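Local coordinates for transferrin binding protein B (Actinobacillus suis, PDB 3PQU) that probably binds host transferrin at the cell surface as a lipoprotein of the outer membrane, serving iron acquisition, at residues 94-99 against 126-131; 88-94 against 150-154; 48-53 against 198-203; 41-47 against 76-81. All coordinates share one frame; numbering follows the deposited sequence. Where two conformers were deposited one is given.

Interaction 1: residues 94-99 against 126-131; sequences LNDKTT and VFDESY
Lys97 of helix 91-97 and Thr98 just after it meet Tyr131 and Asp128 in a largely polar contact between the helix and a sheet of the N-lobe handle. Segment 126-131 is the end of strand 121-128 and the turn that follows it. Lys97 NZ stands over the face of the Tyr131 ring, 3.3 Å from its centroid and only 7° off the ring normal, a cation-pi contact. The Lys97 chain runs extended to CE and bends at its last torsion, chi4 60°, which brings NZ over the ring centre. The same NZ makes a salt bridge with Asp150 on the neighbouring strand of the sheet. Thr98 OG1 donates to Asp128 OD2 at 2.7 Å, coming from above the carboxylate plane. Two waters also donate to Asp128 OD2. The first, 2.7 Å from Asp128 OD2, also bonds Leu94 O and Lys97 NZ. The second water oxygen is 2.6 Å from Asp128 OD2. It also bonds Thr99 N and Ser130 O. Asp128 OD1 accepts from Ser130 N at 3.0 Å, an Asx turn, and is also bonded to Ser100 OG. Beside this polar group, Leu94 CD1 packs on Val126 CG2 at 3.7 Å. Three donors thus converge on Asp128 OD2, which is consistent with a charged carboxylate. Lys97 NZ, 5.0 Å from Asp128 OD2 and already paired with Asp150, may help to keep it ionised.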
# COMPACT_ATOMS: atom_id res chain seq x y z
N LEU A 94 0.37 -12.18 22.13
CA LEU A 94 -0.25 -13.46 22.45
C LEU A 94 0.69 -14.35 23.28
O LEU A 94 0.27 -14.98 24.25
CB LEU A 94 -0.68 -14.19 21.17
CG LEU A 94 -1.84 -13.58 20.36
CD1 LEU A 94 -2.09 -14.40 19.10
CD2 LEU A 94 -3.13 -13.51 21.18
N ASN A 95 1.96 -14.39 22.89
CA ASN A 95 2.99 -15.10 23.67
C ASN A 95 3.17 -14.59 25.10
O ASN A 95 3.33 -15.40 26.02
CB ASN A 95 4.33 -15.14 22.93
CG ASN A 95 4.41 -16.30 21.95
OD1 ASN A 95 4.41 -17.46 22.35
ND2 ASN A 95 4.46 -15.99 20.66
N ASP A 96 3.12 -13.28 25.29
CA ASP A 96 3.29 -12.72 26.64
C ASP A 96 2.15 -13.10 27.58
O ASP A 96 2.39 -13.27 28.75
CB ASP A 96 3.44 -11.19 26.61
CG ASP A 96 4.74 -10.74 25.94
OD1 ASP A 96 5.62 -11.60 25.68
OD2 ASP A 96 4.87 -9.52 25.67
N LYS A 97 0.92 -13.23 27.09
CA LYS A 97 -0.22 -13.48 27.99
C LYS A 97 -0.71 -14.95 28.03
O LYS A 97 -1.66 -15.28 28.76
CB LYS A 97 -1.41 -12.57 27.63
CG LYS A 97 -2.11 -12.92 26.31
CD LYS A 97 -3.21 -11.87 25.99
CE LYS A 97 -3.92 -12.17 24.68
NZ LYS A 97 -4.62 -13.50 24.64
N THR A 98 -0.11 -15.82 27.24
CA THR A 98 -0.65 -17.16 27.08
C THR A 98 -0.44 -18.02 28.33
O THR A 98 0.59 -17.95 29.01
CB THR A 98 -0.04 -17.90 25.86
OG1 THR A 98 -0.68 -19.18 25.71
CG2 THR A 98 1.47 -18.14 26.06
N THR A 99 -1.42 -18.85 28.65
CA THR A 99 -1.20 -19.84 29.70
C THR A 99 -1.33 -21.23 29.06
O THR A 99 -1.23 -22.24 29.74
CB THR A 99 -2.22 -19.74 30.81
OG1 THR A 99 -3.52 -19.94 30.24
CG2 THR A 99 -2.15 -18.37 31.50
N VAL A 126 -3.41 -15.51 13.32
CA VAL A 126 -2.46 -15.69 14.40
C VAL A 126 -3.30 -15.83 15.65
O VAL A 126 -4.23 -15.05 15.87
CB VAL A 126 -1.49 -14.50 14.46
CG1 VAL A 126 -2.26 -13.17 14.30
CG2 VAL A 126 -0.66 -14.53 15.73
N PHE A 127 -3.04 -16.86 16.44
CA PHE A 127 -3.96 -17.13 17.54
C PHE A 127 -3.40 -18.00 18.65
O PHE A 127 -2.41 -18.72 18.47
CB PHE A 127 -5.24 -17.76 16.97
CG PHE A 127 -5.08 -19.22 16.59
CD1 PHE A 127 -5.45 -20.23 17.47
CD2 PHE A 127 -4.55 -19.58 15.35
CE1 PHE A 127 -5.28 -21.59 17.13
CE2 PHE A 127 -4.39 -20.91 14.99
CZ PHE A 127 -4.75 -21.92 15.88
N ASP A 128 -4.05 -17.91 19.81
CA ASP A 128 -3.81 -18.78 20.95
C ASP A 128 -4.96 -19.80 20.93
O ASP A 128 -6.13 -19.42 20.90
CB ASP A 128 -3.81 -17.95 22.25
CG ASP A 128 -3.50 -18.78 23.50
OD1 ASP A 128 -3.85 -19.96 23.55
OD2 ASP A 128 -2.92 -18.24 24.45
N GLU A 129 -4.63 -21.08 20.90
CA GLU A 129 -5.68 -22.10 20.80
C GLU A 129 -6.68 -22.05 21.96
O GLU A 129 -7.85 -22.38 21.79
CB GLU A 129 -5.05 -23.50 20.78
CG GLU A 129 -6.04 -24.63 20.76
CD GLU A 129 -5.34 -25.99 20.68
OE1 GLU A 129 -4.45 -26.15 19.82
OE2 GLU A 129 -5.69 -26.89 21.47
N SER A 130 -6.22 -21.68 23.15
CA SER A 130 -7.11 -21.72 24.30
C SER A 130 -6.73 -20.71 25.35
O SER A 130 -5.80 -20.94 26.14
CB SER A 130 -7.17 -23.13 24.92
OG SER A 130 -8.18 -23.20 25.92
N TYR A 131 -7.48 -19.61 25.39
CA TYR A 131 -7.19 -18.48 26.27
C TYR A 131 -8.46 -17.99 26.97
O TYR A 131 -9.49 -17.74 26.35
CB TYR A 131 -6.55 -17.32 25.47
CG TYR A 131 -6.37 -16.06 26.31
CD1 TYR A 131 -5.32 -15.98 27.24
CD2 TYR A 131 -7.24 -14.99 26.21
CE1 TYR A 131 -5.16 -14.84 28.04
CE2 TYR A 131 -7.08 -13.84 27.00
CZ TYR A 131 -6.05 -13.78 27.91
OH TYR A 131 -5.89 -12.66 28.69
O HOH W 1 -2.55 -15.61 24.42
O HOH W 2 -3.76 -19.17 26.74

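Interaction 2: residues 88-94 against 150-154; sequences IPHLKEL and DGYIY
His90 and Tyr152 lie face to face, their planes 8° apart and their ring centroids 3.7 Å apart. His90 CD2 lies over the centre of the Tyr152 ring and CG over the CE2-CZ side. Tyr152 CZ in turn lies over the middle of the imidazole. The His90 CG sits beside its backbone N, chi1 -63°, and the ring is laid flat on Tyr152 from the N-cap position of helix 91-97. The edge of the imidazole is used for hydrogen bonds. His90 ND1 donates to Glu93 OE1 at 2.9 Å; the oxygen lies in the ring plane, while the nitrogen stands well above the carboxylate plane. His90 NE2 is bonded to Glu45 on strand 43-47. A water donates to Glu93 OE1 and also bonds Tyr152 OH, 3.3 Å away.

One residue earlier, Pro89 crosses Tyr154 at about a right angle. Its CD makes a CH-pi contact over the ring, 4.1 Å from the Tyr154 centroid. Ile88 CD1 reaches Tyr154 OH at 3.7 Å. Ile88 to Leu91 form a type II turn leading into the helix, and this turn rests on strand 150-157 of the handle sheet. With carboxylates at both ring nitrogens, His90 is fixed in rotation and may be protonated, which would add a cationic component to its stack on Tyr152.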
# COMPACT_ATOMS: atom_id res chain seq x y z
N ILE A 88 5.00 -10.89 12.87
CA ILE A 88 3.60 -11.27 12.74
C ILE A 88 2.74 -10.45 13.70
O ILE A 88 3.05 -10.33 14.89
CB ILE A 88 3.43 -12.79 13.00
CG1 ILE A 88 4.33 -13.60 12.06
CG2 ILE A 88 1.98 -13.22 12.84
CD1 ILE A 88 3.97 -13.48 10.56
N PRO A 89 1.65 -9.85 13.20
CA PRO A 89 0.88 -8.98 14.10
C PRO A 89 0.40 -9.70 15.36
O PRO A 89 -0.08 -10.82 15.25
CB PRO A 89 -0.34 -8.57 13.24
CG PRO A 89 0.15 -8.66 11.82
CD PRO A 89 1.17 -9.80 11.80
N HIS A 90 0.54 -9.07 16.52
CA HIS A 90 0.07 -9.62 17.80
C HIS A 90 0.79 -10.90 18.31
O HIS A 90 0.50 -11.37 19.41
CB HIS A 90 -1.45 -9.82 17.76
CG HIS A 90 -2.22 -8.54 17.60
ND1 HIS A 90 -2.48 -7.69 18.65
CD2 HIS A 90 -2.75 -7.94 16.50
CE1 HIS A 90 -3.15 -6.64 18.22
NE2 HIS A 90 -3.33 -6.77 16.92
N LEU A 91 1.73 -11.46 17.54
CA LEU A 91 2.37 -12.71 17.96
C LEU A 91 3.05 -12.59 19.33
O LEU A 91 2.91 -13.45 20.20
CB LEU A 91 3.36 -13.23 16.90
CG LEU A 91 3.98 -14.60 17.23
CD1 LEU A 91 2.92 -15.70 17.25
CD2 LEU A 91 5.13 -14.99 16.29
N LYS A 92 3.78 -11.50 19.52
CA LYS A 92 4.46 -11.21 20.78
C LYS A 92 3.45 -11.01 21.91
O LYS A 92 3.61 -11.56 23.00
CB LYS A 92 5.35 -9.97 20.65
CG LYS A 92 5.90 -9.46 21.98
CD LYS A 92 7.20 -10.14 22.36
CE LYS A 92 7.65 -9.75 23.78
NZ LYS A 92 7.48 -8.29 24.05
N GLU A 93 2.41 -10.22 21.65
CA GLU A 93 1.35 -10.00 22.62
C GLU A 93 0.73 -11.31 23.08
O GLU A 93 0.53 -11.51 24.26
CB GLU A 93 0.24 -9.13 22.03
CG GLU A 93 0.33 -7.64 22.27
CD GLU A 93 -0.85 -6.89 21.64
OE1 GLU A 93 -1.95 -7.49 21.51
OE2 GLU A 93 -0.68 -5.71 21.28
N LEU A 94 0.37 -12.18 22.13
CA LEU A 94 -0.25 -13.46 22.45
C LEU A 94 0.69 -14.35 23.28
O LEU A 94 0.27 -14.98 24.25
CB LEU A 94 -0.68 -14.19 21.17
CG LEU A 94 -1.84 -13.58 20.36
CD1 LEU A 94 -2.09 -14.40 19.10
CD2 LEU A 94 -3.13 -13.51 21.18
N ASP A 150 -8.31 -17.37 20.69
CA ASP A 150 -8.19 -15.92 20.78
C ASP A 150 -7.14 -15.48 19.79
O ASP A 150 -6.01 -15.95 19.85
CB ASP A 150 -7.73 -15.49 22.18
CG ASP A 150 -7.79 -13.98 22.36
OD1 ASP A 150 -6.87 -13.38 22.95
OD2 ASP A 150 -8.78 -13.39 21.90
N GLY A 151 -7.51 -14.59 18.87
CA GLY A 151 -6.54 -14.16 17.87
C GLY A 151 -7.14 -13.27 16.82
O GLY A 151 -8.16 -12.64 17.07
N TYR A 152 -6.52 -13.26 15.63
CA TYR A 152 -6.84 -12.29 14.59
C TYR A 152 -6.81 -12.91 13.20
O TYR A 152 -6.06 -13.85 12.94
CB TYR A 152 -5.82 -11.16 14.63
CG TYR A 152 -5.74 -10.46 15.96
CD1 TYR A 152 -6.39 -9.25 16.19
CD2 TYR A 152 -5.03 -11.03 17.02
CE1 TYR A 152 -6.32 -8.61 17.43
CE2 TYR A 152 -4.96 -10.41 18.26
CZ TYR A 152 -5.60 -9.20 18.46
OH TYR A 152 -5.52 -8.61 19.69
N ILE A 153 -7.64 -12.37 12.32
CA ILE A 153 -7.53 -12.67 10.89
C ILE A 153 -6.91 -11.42 10.28
O ILE A 153 -7.27 -10.31 10.66
CB ILE A 153 -8.91 -12.90 10.28
CG1 ILE A 153 -9.66 -14.02 11.05
CG2 ILE A 153 -8.80 -13.19 8.78
CD1 ILE A 153 -8.93 -15.38 11.13
N TYR A 154 -5.97 -11.56 9.35
CA TYR A 154 -5.33 -10.36 8.82
C TYR A 154 -4.70 -10.59 7.46
O TYR A 154 -4.53 -11.73 7.02
CB TYR A 154 -4.23 -9.89 9.80
CG TYR A 154 -2.94 -10.69 9.65
CD1 TYR A 154 -1.84 -10.18 8.95
CD2 TYR A 154 -2.84 -11.97 10.16
CE1 TYR A 154 -0.67 -10.92 8.80
CE2 TYR A 154 -1.67 -12.73 10.01
CZ TYR A 154 -0.60 -12.19 9.32
OH TYR A 154 0.55 -12.93 9.18
O HOH W 3 -3.74 -9.66 22.20

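Interaction 3: residues 48-53 against 198-203; sequences IPRRNR and KNVAAT
Asn199 OD1 is gripped by two nitrogens of Arg51. NH2 of Arg51 lies 2.8 Å from Asn199 OD1, and NE of Arg51 is 3.2 Å from the same oxygen. The oxygen sits almost exactly in the guanidinium plane, but both nitrogens approach it from the same face of the amide plane. The two flat groups are therefore tilted, 39° apart. Arg51 reaches this place with CG anti to its backbone N (chi1 -169°) and a bend at chi3. NE also makes a weak bond to Lys198 O. The other terminal nitrogen, NH1, is held by Asp67 O. Arg53 covers the other group of the amide: its guanidinium lies nearly parallel to the Asn199 side chain, 16° apart, with ND2 over one face and 3.9 Å from Arg53 CZ.

The backbones run beside each other here. Arg51 N donates to Asn199 O at 2.8 Å in a nearly straight bond, and Ala201 N donates to Pro49 O at 3.1 Å. These bonds flank a single bridge between Arg50 and Val200. Neither segment forms a regular strand. The bridge joins the loop after handle strand 43-47 to a long loop of the N-lobe beta-barrel, and so ties handle to barrel.

Toward the barrel strand 170-183 the contact turns apolar. Ile48 CG2 packs on Thr203 CG2 at 3.8 Å and also on Ala201 CB. Pro49 CD touches Ala201 CB at 3.8 Å. At the polar end, a water donates to both Arg51 O and Asn199 O.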
# COMPACT_ATOMS: atom_id res chain seq x y z
N ILE A 48 -10.90 -12.22 16.27
CA ILE A 48 -11.85 -13.35 16.16
C ILE A 48 -12.92 -13.20 17.24
O ILE A 48 -12.59 -13.14 18.42
CB ILE A 48 -11.09 -14.72 16.30
CG1 ILE A 48 -10.08 -14.92 15.15
CG2 ILE A 48 -12.07 -15.91 16.34
CD1 ILE A 48 -9.14 -16.18 15.31
N PRO A 49 -14.21 -13.10 16.85
CA PRO A 49 -15.27 -12.89 17.86
C PRO A 49 -15.46 -14.09 18.80
O PRO A 49 -15.32 -15.25 18.37
CB PRO A 49 -16.54 -12.68 17.01
CG PRO A 49 -16.03 -12.11 15.71
CD PRO A 49 -14.72 -12.87 15.48
N ARG A 50 -15.76 -13.78 20.06
CA ARG A 50 -15.89 -14.75 21.16
C ARG A 50 -17.11 -14.32 21.95
O ARG A 50 -17.22 -13.16 22.31
CB ARG A 50 -14.66 -14.68 22.08
CG ARG A 50 -13.40 -15.40 21.57
CD ARG A 50 -12.11 -14.66 21.94
NE ARG A 50 -11.84 -14.56 23.38
CZ ARG A 50 -11.27 -15.51 24.11
NH1 ARG A 50 -10.92 -16.67 23.56
NH2 ARG A 50 -11.07 -15.31 25.40
N ARG A 51 -18.02 -15.24 22.24
CA ARG A 51 -19.23 -14.86 22.98
C ARG A 51 -18.93 -14.59 24.45
O ARG A 51 -18.14 -15.30 25.06
CB ARG A 51 -20.31 -15.94 22.87
CG ARG A 51 -21.68 -15.48 23.40
CD ARG A 51 -22.75 -16.49 23.05
NE ARG A 51 -22.50 -17.80 23.67
CZ ARG A 51 -22.97 -18.15 24.86
NH1 ARG A 51 -23.68 -17.28 25.57
NH2 ARG A 51 -22.71 -19.35 25.36
N ASN A 52 -19.53 -13.55 25.02
CA ASN A 52 -19.44 -13.33 26.45
C ASN A 52 -20.42 -14.27 27.11
O ASN A 52 -21.64 -14.11 26.96
CB ASN A 52 -19.79 -11.88 26.82
CG ASN A 52 -19.60 -11.60 28.31
OD1 ASN A 52 -19.21 -12.50 29.07
ND2 ASN A 52 -19.87 -10.36 28.74
N ARG A 53 -19.90 -15.22 27.86
CA ARG A 53 -20.73 -16.21 28.56
C ARG A 53 -21.14 -15.84 30.00
O ARG A 53 -21.82 -16.61 30.68
CB ARG A 53 -20.03 -17.57 28.49
CG ARG A 53 -19.78 -17.99 27.02
CD ARG A 53 -18.69 -19.03 26.87
NE ARG A 53 -18.96 -20.19 27.71
CZ ARG A 53 -18.16 -21.23 27.83
NH1 ARG A 53 -17.01 -21.28 27.17
NH2 ARG A 53 -18.50 -22.23 28.63
N LYS A 198 -21.09 -20.57 17.79
CA LYS A 198 -21.94 -20.44 18.98
C LYS A 198 -21.22 -19.77 20.15
O LYS A 198 -21.77 -18.89 20.80
CB LYS A 198 -22.48 -21.81 19.41
CG LYS A 198 -23.47 -22.46 18.44
CD LYS A 198 -24.00 -23.75 19.04
CE LYS A 198 -25.04 -24.43 18.19
NZ LYS A 198 -26.36 -23.73 18.20
N ASN A 199 -20.00 -20.21 20.43
CA ASN A 199 -19.24 -19.62 21.53
C ASN A 199 -18.01 -18.89 20.99
O ASN A 199 -17.52 -17.94 21.59
CB ASN A 199 -18.80 -20.69 22.53
CG ASN A 199 -19.94 -21.13 23.46
OD1 ASN A 199 -21.04 -20.59 23.43
ND2 ASN A 199 -19.65 -22.12 24.30
N VAL A 200 -17.53 -19.37 19.85
CA VAL A 200 -16.35 -18.83 19.18
C VAL A 200 -16.69 -18.82 17.70
O VAL A 200 -17.44 -19.68 17.24
CB VAL A 200 -15.09 -19.69 19.48
CG1 VAL A 200 -13.86 -19.20 18.68
CG2 VAL A 200 -14.78 -19.68 20.99
N ALA A 201 -16.18 -17.83 16.96
CA ALA A 201 -16.55 -17.67 15.57
C ALA A 201 -16.12 -18.91 14.78
O ALA A 201 -15.13 -19.56 15.13
CB ALA A 201 -15.89 -16.41 14.98
N ALA A 202 -16.85 -19.24 13.73
CA ALA A 202 -16.37 -20.23 12.78
C ALA A 202 -15.28 -19.52 11.95
O ALA A 202 -15.51 -18.42 11.43
CB ALA A 202 -17.49 -20.70 11.88
N THR A 203 -14.11 -20.14 11.84
CA THR A 203 -12.97 -19.52 11.16
C THR A 203 -12.29 -20.54 10.24
O THR A 203 -12.56 -21.76 10.32
CB THR A 203 -11.88 -19.09 12.18
OG1 THR A 203 -11.34 -20.25 12.80
CG2 THR A 203 -12.43 -18.13 13.26
O HOH W 4 -16.38 -17.51 24.53

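Interaction 4: residues 41-47 against 76-81; sequences TLGVEAK and QIMAIW
Strands 43-47 and 78-80 pair antiparallel, with Gly43-Ile80 and Glu45-Met78 as hydrogen-bonded pairs and Val44-Ala79 as the non-hydrogen-bonded pair between them. The Glu45-Met78 bonds are both 2.9 Å: Glu45 N to Met78 O and Met78 N to Glu45 O. Ile80 N gives a nearly straight bond to Gly43 O at 3.0 Å. That oxygen also accepts from Thr41 OG1, which comes from the opposite face of the carbonyl plane at 2.8 Å.

On the face of Glu45 and Ile80 the two side chains cross at about a right angle. Ile80 CG2 lies against the carboxylate, 3.5 Å from Glu45 CD. The Glu45 chain, extended beyond CG, rises from this face toward His90, whose NE2 it binds through OE1. Ile80 CG1 sits between its backbone N and carbonyl carbon, chi1 55°, and so lies over the backbone of Gly43, which has no side chain to block it.

Strand 78-80 is an outermost strand of the five-stranded handle sheet, and strand 43-47 separates it from strand 150-157. The face of Val44 is turned to the N-lobe barrel, where Val44 and Ile77 both touch Phe319. Val44 CG1 meets Ile77 CG2 at 3.4 Å, tighter than usual for two methyls. Just before strand 43-47, Thr41 CG2 packs on Ala79 CB at 3.6 Å.

Past the last paired residues a water takes over the bridging. It accepts from Lys47 N and donates to Gln76 O.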
# COMPACT_ATOMS: atom_id res chain seq x y z
N THR A 41 -4.72 0.46 2.46
CA THR A 41 -3.75 0.43 3.56
C THR A 41 -2.73 -0.66 3.30
O THR A 41 -2.95 -1.54 2.46
CB THR A 41 -4.42 0.15 4.93
OG1 THR A 41 -5.17 -1.06 4.83
CG2 THR A 41 -5.36 1.30 5.33
N LEU A 42 -1.61 -0.64 4.03
CA LEU A 42 -0.63 -1.70 3.87
C LEU A 42 -1.19 -3.05 4.29
O LEU A 42 -0.91 -4.07 3.67
CB LEU A 42 0.63 -1.40 4.68
CG LEU A 42 1.45 -0.25 4.11
CD1 LEU A 42 2.56 0.11 5.10
CD2 LEU A 42 2.01 -0.62 2.75
N GLY A 43 -1.97 -3.04 5.37
CA GLY A 43 -2.70 -4.23 5.78
C GLY A 43 -3.98 -3.96 6.54
O GLY A 43 -4.31 -2.80 6.84
N VAL A 44 -4.69 -5.03 6.88
CA VAL A 44 -5.94 -4.96 7.67
C VAL A 44 -6.03 -6.18 8.62
O VAL A 44 -5.61 -7.28 8.24
CB VAL A 44 -7.18 -4.99 6.73
CG1 VAL A 44 -8.46 -4.91 7.55
CG2 VAL A 44 -7.12 -3.86 5.64
N GLU A 45 -6.56 -6.00 9.83
CA GLU A 45 -6.77 -7.13 10.75
C GLU A 45 -8.12 -7.02 11.46
O GLU A 45 -8.66 -5.92 11.60
CB GLU A 45 -5.65 -7.20 11.81
CG GLU A 45 -5.77 -6.07 12.87
CD GLU A 45 -4.65 -6.07 13.92
OE1 GLU A 45 -4.84 -5.42 14.98
OE2 GLU A 45 -3.58 -6.69 13.70
N ALA A 46 -8.66 -8.15 11.91
CA ALA A 46 -9.84 -8.15 12.78
C ALA A 46 -9.73 -9.26 13.82
O ALA A 46 -9.29 -10.36 13.53
CB ALA A 46 -11.12 -8.32 11.98
N LYS A 47 -10.15 -8.94 15.02
CA LYS A 47 -10.19 -9.90 16.12
C LYS A 47 -11.22 -11.00 15.87
O LYS A 47 -12.30 -10.73 15.34
CB LYS A 47 -10.52 -9.15 17.42
CG LYS A 47 -10.50 -9.99 18.68
CD LYS A 47 -10.40 -9.07 19.90
CE LYS A 47 -10.07 -9.82 21.17
NZ LYS A 47 -9.72 -8.86 22.26
N GLN A 76 -14.41 -2.75 13.98
CA GLN A 76 -13.47 -3.78 14.45
C GLN A 76 -12.45 -4.17 13.38
O GLN A 76 -11.52 -4.93 13.62
CB GLN A 76 -14.23 -5.01 14.96
CG GLN A 76 -15.01 -4.75 16.23
CD GLN A 76 -16.22 -5.65 16.36
OE1 GLN A 76 -17.35 -5.23 16.13
NE2 GLN A 76 -15.98 -6.90 16.72
N ILE A 77 -12.63 -3.65 12.18
CA ILE A 77 -11.73 -3.96 11.08
C ILE A 77 -10.68 -2.84 11.02
O ILE A 77 -10.98 -1.71 10.65
CB ILE A 77 -12.54 -4.06 9.77
CG1 ILE A 77 -13.58 -5.18 9.93
CG2 ILE A 77 -11.64 -4.31 8.58
CD1 ILE A 77 -14.50 -5.30 8.76
N MET A 78 -9.46 -3.18 11.38
CA MET A 78 -8.45 -2.16 11.66
C MET A 78 -7.33 -2.16 10.65
O MET A 78 -6.79 -3.20 10.32
CB MET A 78 -7.85 -2.43 13.04
CG MET A 78 -8.83 -2.99 14.05
SD MET A 78 -8.75 -2.06 15.59
CE MET A 78 -9.42 -0.52 14.99
N ALA A 79 -6.95 -0.97 10.21
CA ALA A 79 -5.78 -0.80 9.37
C ALA A 79 -4.52 -1.11 10.16
O ALA A 79 -4.41 -0.74 11.33
CB ALA A 79 -5.73 0.64 8.86
N ILE A 80 -3.56 -1.80 9.54
CA ILE A 80 -2.27 -2.02 10.16
C ILE A 80 -1.18 -1.61 9.19
O ILE A 80 -1.42 -1.50 7.99
CB ILE A 80 -2.09 -3.47 10.63
CG1 ILE A 80 -2.32 -4.45 9.48
CG2 ILE A 80 -3.05 -3.78 11.79
CD1 ILE A 80 -2.11 -5.91 9.92
N TRP A 81 0.02 -1.38 9.69
CA TRP A 81 1.02 -0.68 8.88
C TRP A 81 2.45 -1.03 9.22
O TRP A 81 3.37 -0.30 8.82
CB TRP A 81 0.81 0.84 8.96
CG TRP A 81 0.99 1.41 10.33
CD1 TRP A 81 2.17 1.65 10.97
CD2 TRP A 81 -0.05 1.83 11.23
NE1 TRP A 81 1.93 2.18 12.22
CE2 TRP A 81 0.58 2.31 12.40
CE3 TRP A 81 -1.44 1.86 11.16
CZ2 TRP A 81 -0.14 2.80 13.49
CZ3 TRP A 81 -2.16 2.34 12.25
CH2 TRP A 81 -1.50 2.81 13.39
O HOH W 5 -13.56 -8.23 15.44
O HOH W 6 -10.82 -6.21 15.80

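How the interactions relate
Interactions 1, 2 and 4 share the five-stranded handle sheet, in which strands 78-80, 43-47, 150-157 and 121-128 lie side by side. Interactions 1 and 2 put helix 91-97 on this sheet and share Leu94; their centres are 9 Å apart. Asp150 joins them, its OD1 2.8 Å from Lys97 NZ. Interaction 2 meets interaction 4 through His90 NE2 and Glu45 OE1, 2.8 Å apart. In interaction 3 the chain leaving strand 43-47 meets a loop of the N-lobe barrel region. It touches interaction 2 where Ile48 N lies 2.9 Å from Gly151 O, and interaction 1 where Arg50 NH2 lies 3.0 Å from Tyr131 O.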